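Extracellular ligand-binding receptor (Rhodopseudomonas palustris, PDB 3SG0) binds benzoylformate and probably serves as a periplasmic solute-binding protein of the leucine-binding family, delivering aromatic acids for uptake. Local coordinates at residues I165-A170 with I220-T225. Residues are numbered along the deposited sequence; the frame is centred on the assembly and turned at random.
Sequences IGFSDA and IASAGT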
# COMPACT_ATOMS: atom_id res chain seq x y z
N ILE A 165 -8.75 16.15 6.66
CA ILE A 165 -7.38 16.59 6.37
C ILE A 165 -6.65 15.43 5.73
O ILE A 165 -6.82 14.28 6.13
CB ILE A 165 -6.63 17.08 7.64
CG1 ILE A 165 -5.23 17.56 7.27
CG2 ILE A 165 -6.59 16.01 8.73
CD1 ILE A 165 -4.49 18.24 8.42
N GLY A 166 -5.85 15.71 4.71
CA GLY A 166 -5.11 14.64 4.06
C GLY A 166 -3.86 15.19 3.39
O GLY A 166 -3.67 16.40 3.30
N PHE A 167 -3.02 14.29 2.91
CA PHE A 167 -1.82 14.72 2.22
C PHE A 167 -2.19 15.48 0.95
O PHE A 167 -3.14 15.12 0.23
CB PHE A 167 -0.97 13.52 1.78
CG PHE A 167 -0.22 12.83 2.90
CD1 PHE A 167 0.20 13.48 4.05
CD2 PHE A 167 0.11 11.49 2.74
CE1 PHE A 167 0.93 12.79 5.03
CE2 PHE A 167 0.83 10.81 3.69
CZ PHE A 167 1.25 11.45 4.84
N SER A 168 -1.39 16.50 0.64
CA SER A 168 -1.52 17.25 -0.61
C SER A 168 -0.81 16.51 -1.75
O SER A 168 0.12 17.03 -2.37
CB SER A 168 -0.95 18.65 -0.44
OG SER A 168 0.31 18.59 0.20
N ASP A 169 -1.24 15.28 -2.00
CA ASP A 169 -0.70 14.50 -3.10
C ASP A 169 -1.76 13.53 -3.60
O ASP A 169 -2.89 13.54 -3.11
CB ASP A 169 0.61 13.78 -2.71
CG ASP A 169 0.42 12.72 -1.62
OD1 ASP A 169 -0.69 12.16 -1.48
OD2 ASP A 169 1.41 12.44 -0.92
N ALA A 170 -1.40 12.70 -4.57
CA ALA A 170 -2.40 11.84 -5.21
C ALA A 170 -2.96 10.78 -4.27
O ALA A 170 -4.07 10.30 -4.46
CB ALA A 170 -1.84 11.20 -6.47
N ILE A 220 -8.88 11.46 8.30
CA ILE A 220 -7.50 11.80 7.99
C ILE A 220 -6.99 10.85 6.90
O ILE A 220 -7.07 9.62 7.07
CB ILE A 220 -6.61 11.64 9.25
CG1 ILE A 220 -7.12 12.57 10.37
CG2 ILE A 220 -5.14 11.91 8.91
CD1 ILE A 220 -6.46 12.33 11.71
N ALA A 221 -6.49 11.40 5.80
CA ALA A 221 -5.92 10.60 4.72
C ALA A 221 -4.41 10.79 4.70
O ALA A 221 -3.88 11.75 4.12
CB ALA A 221 -6.53 10.98 3.38
N SER A 222 -3.71 9.86 5.33
CA SER A 222 -2.28 9.98 5.57
C SER A 222 -1.65 8.58 5.61
O SER A 222 -2.34 7.58 5.44
CB SER A 222 -2.06 10.73 6.89
OG SER A 222 -0.69 10.96 7.15
N ALA A 223 -0.34 8.51 5.82
CA ALA A 223 0.34 7.23 5.84
C ALA A 223 1.64 7.34 6.61
O ALA A 223 2.29 8.40 6.61
CB ALA A 223 0.61 6.74 4.44
N GLY A 224 2.05 6.24 7.22
CA GLY A 224 3.29 6.21 7.98
C GLY A 224 3.23 7.05 9.24
O GLY A 224 2.15 7.42 9.71
N THR A 225 4.40 7.36 9.78
CA THR A 225 4.43 8.13 11.01
C THR A 225 3.88 9.56 10.89
O THR A 225 3.39 10.08 11.88
CB THR A 225 5.82 8.08 11.69
OG1 THR A 225 6.84 8.38 10.73
CG2 THR A 225 6.07 6.68 12.24
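At the C-terminal ends of the two central strands of the four-stranded parallel sheet in one lobe of this periplasmic binding protein, where strands of an alpha/beta domain run out into loops, one of which brings A223 to the bound benzoylformate, I165 pairs with I220 and G166 with A221. Two backbone hydrogen bonds join the strands: A221 N gives to I165 O at 2.9 Å, and F167 N to A221 O at 2.9 Å. I165 and I220 lie side by side on one face, CG2 of I165 touching CG1 of I220 at 3.8 Å; branched aliphatic chains suit such a buried face. On the other face stands A221, whose CB is 4.0 Å from G166 CA. A CB on G166 would come tightly against that methyl, consistent with a glycine at this place.

Beyond the last bridge the strands diverge, and the ring of F167 lies between them. With CG anti to its carbonyl carbon (chi1 -74°), the ring reaches across so that S222 CA sits over one face, 3.9 Å from the centroid, in a CH-pi contact. The far rim, at CE2, touches A223 CB, while S222 OG lies 3.1 Å from F167 CZ; that hydroxyl is hydrogen-bonded to Y196 OH. An alanine at F167 would remove the ring and is likely to open a gap beside S222 and A223 and to take away the CH-pi contact of S222 CA. Past F167, D169 caps helix 170-186 and forms a salt bridge with R198, which binds benzoylformate (phenylglyoxylate). Strand 161-167 lies between 189-196 and 217-221, and helices 204-212 and 228-236 cover the isoleucine face.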